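Local coordinates for ABC transporter substrate binding protein (Ribose) (Agrobacterium vitis, PDB 5DKV), which binds the sugar alpha-D-tagatopyranose in the crystal and probably serves as the solute-binding component of a bacterial ABC transporter for carbohydrates, at residues 28-33 with 56-61; 97-102 with 117-122; 268-273 with 304-309. One frame throughout, in Å; residues are numbered along the deposited sequence.

Interaction 1: 28-33 with 56-61; sequences FRIALI and IGAQII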
# COMPACT_ATOMS: atom_id res chain seq x y z
N PHE A 28 -5.42 5.31 26.27
CA PHE A 28 -4.77 4.10 25.81
C PHE A 28 -3.45 4.39 25.12
O PHE A 28 -3.22 5.49 24.63
CB PHE A 28 -5.70 3.35 24.87
CG PHE A 28 -6.93 2.79 25.55
CD1 PHE A 28 -6.83 1.70 26.38
CD2 PHE A 28 -8.18 3.34 25.32
CE1 PHE A 28 -7.95 1.16 26.99
CE2 PHE A 28 -9.30 2.82 25.94
CZ PHE A 28 -9.19 1.73 26.77
N ARG A 29 -2.59 3.38 25.11
CA ARG A 29 -1.36 3.39 24.33
C ARG A 29 -1.49 2.38 23.20
O ARG A 29 -1.55 1.18 23.43
CB ARG A 29 -0.16 3.09 25.21
CG ARG A 29 0.07 4.20 26.23
CD ARG A 29 0.90 3.74 27.41
NE ARG A 29 2.25 3.33 27.01
CZ ARG A 29 2.69 2.08 26.99
NH1 ARG A 29 1.89 1.07 27.33
NH2 ARG A 29 3.94 1.82 26.62
N ILE A 30 -1.58 2.89 21.97
CA ILE A 30 -1.81 2.05 20.80
C ILE A 30 -0.58 2.10 19.91
O ILE A 30 -0.12 3.17 19.51
CB ILE A 30 -3.06 2.53 20.02
CG1 ILE A 30 -4.30 2.43 20.89
CG2 ILE A 30 -3.24 1.74 18.69
CD1 ILE A 30 -5.52 3.18 20.35
N ALA A 31 -0.01 0.93 19.62
CA ALA A 31 1.20 0.86 18.82
C ALA A 31 0.88 0.81 17.33
O ALA A 31 -0.15 0.25 16.94
CB ALA A 31 2.00 -0.33 19.19
N LEU A 32 1.73 1.42 16.52
CA LEU A 32 1.63 1.36 15.07
C LEU A 32 2.99 0.98 14.52
O LEU A 32 3.96 1.68 14.73
CB LEU A 32 1.14 2.68 14.48
CG LEU A 32 1.15 2.76 12.95
CD1 LEU A 32 0.30 1.66 12.28
CD2 LEU A 32 0.66 4.17 12.53
N ILE A 33 3.03 -0.17 13.84
CA ILE A 33 4.23 -0.71 13.24
C ILE A 33 4.04 -0.72 11.70
O ILE A 33 3.30 -1.54 11.17
CB ILE A 33 4.53 -2.13 13.76
CG1 ILE A 33 4.71 -2.12 15.28
CG2 ILE A 33 5.80 -2.67 13.06
CD1 ILE A 33 4.86 -3.48 15.94
N ILE A 56 -9.68 10.56 20.52
CA ILE A 56 -10.21 9.70 21.58
C ILE A 56 -9.26 9.56 22.76
O ILE A 56 -9.50 8.75 23.66
CB ILE A 56 -10.63 8.28 21.03
CG1 ILE A 56 -9.62 7.63 20.08
CG2 ILE A 56 -11.96 8.39 20.30
CD1 ILE A 56 -8.30 7.30 20.67
N GLY A 57 -8.21 10.39 22.79
CA GLY A 57 -7.39 10.54 23.98
C GLY A 57 -6.23 9.57 24.15
O GLY A 57 -5.71 9.43 25.27
N ALA A 58 -5.82 8.93 23.06
CA ALA A 58 -4.79 7.91 23.11
C ALA A 58 -3.42 8.47 22.72
O ALA A 58 -3.31 9.57 22.19
CB ALA A 58 -5.15 6.74 22.21
N GLN A 59 -2.38 7.71 23.04
CA GLN A 59 -1.03 7.99 22.56
C GLN A 59 -0.62 6.91 21.59
O GLN A 59 -0.93 5.73 21.80
CB GLN A 59 -0.02 8.04 23.69
CG GLN A 59 1.44 8.34 23.19
CD GLN A 59 2.52 8.33 24.27
OE1 GLN A 59 2.46 7.57 25.24
NE2 GLN A 59 3.54 9.18 24.09
N ILE A 60 0.05 7.32 20.51
CA ILE A 60 0.58 6.35 19.55
C ILE A 60 2.01 6.03 19.89
O ILE A 60 2.86 6.93 20.09
CB ILE A 60 0.50 6.87 18.10
CG1 ILE A 60 -0.94 7.16 17.69
CG2 ILE A 60 1.15 5.86 17.11
CD1 ILE A 60 -1.85 5.98 17.72
N ILE A 61 2.29 4.72 19.95
CA ILE A 61 3.66 4.22 20.02
C ILE A 61 4.03 3.78 18.61
O ILE A 61 3.50 2.80 18.12
CB ILE A 61 3.79 3.03 21.00
CG1 ILE A 61 3.32 3.44 22.39
CG2 ILE A 61 5.24 2.52 21.02
CD1 ILE A 61 3.22 2.30 23.36
O HOH W 1 -7.71 6.54 24.68
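I61 lays its CD1 over one face of the R29 guanidinium, 3.4 Å from NH2 and displaced toward the rim of the group, and the two side chains cross obliquely as they meet. A bend in the arginine chain at chi3 (63°) turns the guanidinium back above the methyl. NH1 is hydrogen-bonded to the carbonyl of K84 and NH2 to that of K83, while the I61 methyl packs on one face. A31 and Q59 point to the same face of the sheet as this pair. I30 and I60 point to the other face; I30 CD1 lies 4.0 Å from A58 CB, and I60 CG2 4.1 Å from L32 CB.

Four backbone hydrogen bonds join the strands in parallel register. I30 N and L32 N donate to Q59 O and I61 O, whereas F28 O and I30 O accept from Q59 N and I61 N. The L32 N to I61 O hydrogen bond measures 2.8 Å. Just before the strands, a water bridges F28 N and I56 O, at 3.0 Å from each, beside G57, where the chain leaves helix 40-56 with positive phi. That helix covers L32 and I60, and helix 276-291 touches I30 and I60, while V80 of helix 70-81 packs on A31. Strand 59-62 is the outermost strand at this end of the sheet, and with strand 29-33 and helix 40-56 it forms a beta-alpha-beta unit, as in the Rossmann-like lobes of periplasmic sugar-binding proteins.

Interaction 2: 97-102 with 117-122; sequences QLVQPL and TFIGTG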
# COMPACT_ATOMS: atom_id res chain seq x y z
N GLN A 97 5.42 -15.35 7.82
CA GLN A 97 6.51 -15.23 8.78
C GLN A 97 6.15 -14.32 9.95
O GLN A 97 6.82 -14.34 10.97
CB GLN A 97 7.78 -14.72 8.10
CG GLN A 97 8.42 -15.68 7.09
CD GLN A 97 8.46 -17.12 7.56
OE1 GLN A 97 8.88 -17.41 8.69
NE2 GLN A 97 8.02 -18.04 6.71
N LEU A 98 5.10 -13.52 9.82
CA LEU A 98 4.64 -12.67 10.93
C LEU A 98 3.60 -13.36 11.80
O LEU A 98 3.22 -12.84 12.84
CB LEU A 98 4.09 -11.34 10.39
CG LEU A 98 5.11 -10.17 10.36
CD1 LEU A 98 5.40 -9.65 11.78
CD2 LEU A 98 6.37 -10.56 9.64
N VAL A 99 3.16 -14.55 11.40
CA VAL A 99 2.10 -15.23 12.15
C VAL A 99 2.55 -15.59 13.56
O VAL A 99 1.91 -15.17 14.52
CB VAL A 99 1.62 -16.48 11.41
CG1 VAL A 99 0.62 -17.30 12.27
CG2 VAL A 99 1.00 -16.07 10.10
N GLN A 100 3.62 -16.37 13.70
CA GLN A 100 4.01 -16.80 15.05
C GLN A 100 4.50 -15.63 15.94
O GLN A 100 4.19 -15.59 17.14
CB GLN A 100 5.07 -17.91 14.99
CG GLN A 100 4.50 -19.25 14.54
CD GLN A 100 3.34 -19.74 15.41
OE1 GLN A 100 3.37 -19.60 16.64
NE2 GLN A 100 2.32 -20.28 14.78
N PRO A 101 5.26 -14.68 15.38
CA PRO A 101 5.64 -13.52 16.18
C PRO A 101 4.44 -12.73 16.70
O PRO A 101 4.47 -12.31 17.86
CB PRO A 101 6.48 -12.69 15.21
CG PRO A 101 7.09 -13.70 14.32
CD PRO A 101 5.98 -14.69 14.09
N LEU A 102 3.41 -12.54 15.88
CA LEU A 102 2.20 -11.85 16.35
C LEU A 102 1.39 -12.72 17.30
O LEU A 102 0.75 -12.21 18.21
CB LEU A 102 1.34 -11.39 15.17
CG LEU A 102 1.90 -10.16 14.46
CD1 LEU A 102 1.15 -9.89 13.17
CD2 LEU A 102 1.84 -8.93 15.38
N THR A 117 -1.57 -4.60 4.87
CA THR A 117 -1.27 -5.99 4.58
C THR A 117 -1.89 -6.92 5.62
O THR A 117 -2.35 -6.45 6.66
CB THR A 117 0.23 -6.22 4.56
OG1 THR A 117 0.77 -5.74 5.81
CG2 THR A 117 0.86 -5.47 3.40
N PHE A 118 -1.88 -8.22 5.35
CA PHE A 118 -2.47 -9.19 6.25
C PHE A 118 -1.56 -10.37 6.53
O PHE A 118 -0.54 -10.56 5.87
CB PHE A 118 -3.83 -9.69 5.70
CG PHE A 118 -3.77 -10.40 4.34
CD1 PHE A 118 -3.33 -11.70 4.24
CD2 PHE A 118 -4.29 -9.79 3.21
CE1 PHE A 118 -3.33 -12.37 3.01
CE2 PHE A 118 -4.31 -10.46 1.98
CZ PHE A 118 -3.81 -11.75 1.90
N ILE A 119 -1.90 -11.11 7.59
CA ILE A 119 -1.36 -12.45 7.81
C ILE A 119 -2.44 -13.49 7.55
O ILE A 119 -3.63 -13.17 7.48
CB ILE A 119 -0.78 -12.63 9.24
CG1 ILE A 119 -1.84 -12.36 10.30
CG2 ILE A 119 0.43 -11.72 9.42
CD1 ILE A 119 -1.48 -12.89 11.66
N GLY A 120 -2.03 -14.74 7.38
CA GLY A 120 -2.95 -15.78 6.97
C GLY A 120 -3.55 -15.45 5.62
O GLY A 120 -2.82 -15.25 4.65
N THR A 121 -4.88 -15.42 5.58
CA THR A 121 -5.66 -15.04 4.40
C THR A 121 -6.19 -13.62 4.50
O THR A 121 -6.76 -13.07 3.54
CB THR A 121 -6.86 -15.98 4.22
OG1 THR A 121 -7.74 -15.83 5.33
CG2 THR A 121 -6.42 -17.45 4.13
N GLY A 122 -6.06 -13.03 5.67
CA GLY A 122 -6.67 -11.75 5.94
C GLY A 122 -8.14 -11.87 6.35
O GLY A 122 -8.79 -10.85 6.57
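I119 has its CG1 lodged between the backbone N and the carbonyl carbon (chi1 58°), and this rotamer sends CG2 toward L98 and L102. V99, with chi1 at 173°, carries CG2 beside its own backbone N, the branch that faces the isoleucine. The result is a small apolar cluster in which I119 is the shared member. I119 CG2 lies 3.8 Å from L98 CB, and its distance to L102 CD1 is 4.2 Å. V99 CG2 comes alongside the branch point instead, 4.0 Å from I119 CB, with the two side chains crossing at a slant.

Segment 97-102 leads into helix 99-107, and L102 N is hydrogen-bonded to L98 O at 3.1 Å. The other partner is the loop that leaves strand 112-115 of the same Rossmann-like lobe. It reverses in a type II' beta turn from I119 to G122, closed by the G122 N to I119 O hydrogen bond of 3.0 Å, and G120 occupies the second position with its positive phi. The same loop curls over F118, whose ring has T121 O 3.5 Å above its plane and over its centre.

P92 touches both L98 and I119, the hydroxyl of Y124 is hydrogen-bonded to I119 N, and G120 pairs through its backbone with T95. L98 and L102 also touch I90 of strand 87-90, and L102 meets L77 of helix 70-81. At the start of the loop, T117 touches the bound alpha-D-tagatopyranose, and its OG1 is hydrogen-bonded to P92 O.

Interaction 3: 268-273 with 304-309; sequences IDFAIA and FTVINK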
# COMPACT_ATOMS: atom_id res chain seq x y z
N ILE A 268 3.74 10.73 -16.26
CA ILE A 268 2.78 9.73 -15.81
C ILE A 268 1.40 10.24 -16.19
O ILE A 268 1.18 11.46 -16.21
CB ILE A 268 2.87 9.41 -14.29
CG1 ILE A 268 2.39 10.58 -13.44
CG2 ILE A 268 4.32 9.07 -13.92
CD1 ILE A 268 2.26 10.21 -11.96
N ASP A 269 0.50 9.31 -16.54
CA ASP A 269 -0.85 9.66 -16.94
C ASP A 269 -1.84 9.60 -15.77
O ASP A 269 -2.76 10.42 -15.72
CB ASP A 269 -1.33 8.73 -18.05
CG ASP A 269 -0.96 9.24 -19.44
OD1 ASP A 269 0.08 9.92 -19.57
OD2 ASP A 269 -1.71 8.97 -20.40
N PHE A 270 -1.67 8.64 -14.87
CA PHE A 270 -2.54 8.49 -13.71
C PHE A 270 -1.74 8.06 -12.50
O PHE A 270 -0.84 7.22 -12.61
CB PHE A 270 -3.65 7.46 -13.96
CG PHE A 270 -4.54 7.80 -15.11
CD1 PHE A 270 -5.60 8.66 -14.94
CD2 PHE A 270 -4.33 7.23 -16.36
CE1 PHE A 270 -6.42 8.98 -15.97
CE2 PHE A 270 -5.15 7.55 -17.42
CZ PHE A 270 -6.20 8.42 -17.23
N ALA A 271 -2.09 8.61 -11.36
CA ALA A 271 -1.63 8.10 -10.08
C ALA A 271 -2.83 7.59 -9.32
O ALA A 271 -3.83 8.29 -9.18
CB ALA A 271 -0.90 9.19 -9.29
N ILE A 272 -2.76 6.35 -8.86
CA ILE A 272 -3.83 5.74 -8.09
C ILE A 272 -3.53 5.90 -6.58
O ILE A 272 -2.79 5.12 -6.00
CB ILE A 272 -4.04 4.24 -8.43
CG1 ILE A 272 -4.08 3.99 -9.95
CG2 ILE A 272 -5.31 3.73 -7.75
CD1 ILE A 272 -5.06 4.84 -10.69
N ALA A 273 -4.06 6.96 -5.97
CA ALA A 273 -3.86 7.25 -4.55
C ALA A 273 -4.68 6.30 -3.69
O ALA A 273 -5.88 6.17 -3.87
CB ALA A 273 -4.23 8.72 -4.22
N PHE A 304 -10.00 4.62 -3.28
CA PHE A 304 -8.97 5.19 -4.12
C PHE A 304 -9.40 6.56 -4.61
O PHE A 304 -10.59 6.86 -4.73
CB PHE A 304 -8.68 4.31 -5.33
CG PHE A 304 -8.29 2.92 -4.98
CD1 PHE A 304 -7.06 2.67 -4.43
CD2 PHE A 304 -9.15 1.88 -5.22
CE1 PHE A 304 -6.68 1.39 -4.11
CE2 PHE A 304 -8.79 0.61 -4.91
CZ PHE A 304 -7.55 0.36 -4.35
N THR A 305 -8.40 7.39 -4.88
CA THR A 305 -8.57 8.64 -5.59
C THR A 305 -7.68 8.58 -6.82
O THR A 305 -6.46 8.49 -6.69
CB THR A 305 -8.21 9.85 -4.72
OG1 THR A 305 -9.08 9.91 -3.58
CG2 THR A 305 -8.33 11.16 -5.49
N VAL A 306 -8.29 8.62 -8.00
CA VAL A 306 -7.53 8.60 -9.26
C VAL A 306 -7.16 10.04 -9.63
O VAL A 306 -8.03 10.89 -9.81
CB VAL A 306 -8.33 7.93 -10.36
CG1 VAL A 306 -7.50 7.85 -11.65
CG2 VAL A 306 -8.75 6.50 -9.91
N ILE A 307 -5.86 10.30 -9.69
CA ILE A 307 -5.32 11.63 -9.92
C ILE A 307 -4.76 11.70 -11.34
O ILE A 307 -4.01 10.82 -11.78
CB ILE A 307 -4.21 12.01 -8.88
CG1 ILE A 307 -4.70 11.77 -7.46
CG2 ILE A 307 -3.79 13.49 -9.06
CD1 ILE A 307 -3.65 12.05 -6.37
N ASN A 308 -5.17 12.73 -12.08
CA ASN A 308 -4.68 12.95 -13.43
C ASN A 308 -4.15 14.38 -13.57
O ASN A 308 -4.17 15.14 -12.62
CB ASN A 308 -5.79 12.67 -14.45
CG ASN A 308 -7.01 13.55 -14.24
OD1 ASN A 308 -6.92 14.77 -14.27
ND2 ASN A 308 -8.17 12.93 -14.06
N LYS A 309 -3.71 14.73 -14.77
CA LYS A 309 -3.14 16.05 -15.05
C LYS A 309 -4.09 17.19 -14.73
O LYS A 309 -3.66 18.26 -14.33
CB LYS A 309 -2.76 16.12 -16.54
CG LYS A 309 -1.81 17.22 -16.93
CD LYS A 309 -1.62 17.23 -18.45
CE LYS A 309 -0.36 17.97 -18.90
NZ LYS A 309 -0.19 19.31 -18.26
O HOH W 2 -2.97 12.83 -16.81
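I272 shares its face of the sheet with V306, its non-hydrogen-bonded partner on the antiparallel strand, and the two side chains lie side by side, pointing the same way. From I272 CB two branches part. With chi1 at -47°, CG1 sits beside the backbone N and CG2 is anti to it; CG2 goes to F304 and approaches its ring obliquely, 3.9 Å from CD1. The longer branch runs through CG1 and folds back at chi2 (-52°), bringing CD1 against both methyls of V306, at 4.0 Å from CG1 and 4.1 Å from CG2. V306 CG1 is also 3.9 Å from F270 CD1, extending the apolar row.

Backbone hydrogen bonds in both directions join A271 to I307 and A273 to T305; the A273 N to T305 O hydrogen bond is the most bent, at 145°. At the strand ends A273 O lies at the edge of the F304 ring, in its plane, and a water links D269 O to K309 N.

Helix 142-156 covers the I272 face, with I148 on both I272 and F304. L263 and V259 of helix 259-264 pack on I307 and A271 from the opposite face, and strand 249-253 flanks strand 270-273 on its far side.

How the interactions relate
Interactions 1 and 3 belong to the same mixed sheet, their nearest atoms about 17 Å apart. Interaction 1 joins an outermost strand to its parallel neighbour, with an exposed glutamine and a partly exposed arginine on one face. Interaction 3 lies between inner strands of the sheet, though the contact is only partly buried; there strand 299-307 introduces the antiparallel pairing, and its F304 side chain is about 8 Å from the sugar. Interaction 2 is largely buried yet covers the least surface, and it depends on aliphatic contacts between a loop and a segment leading into a helix, where the other two add ladders of backbone hydrogen bonds. It and interaction 3 lie on opposite sides of the chain's centre.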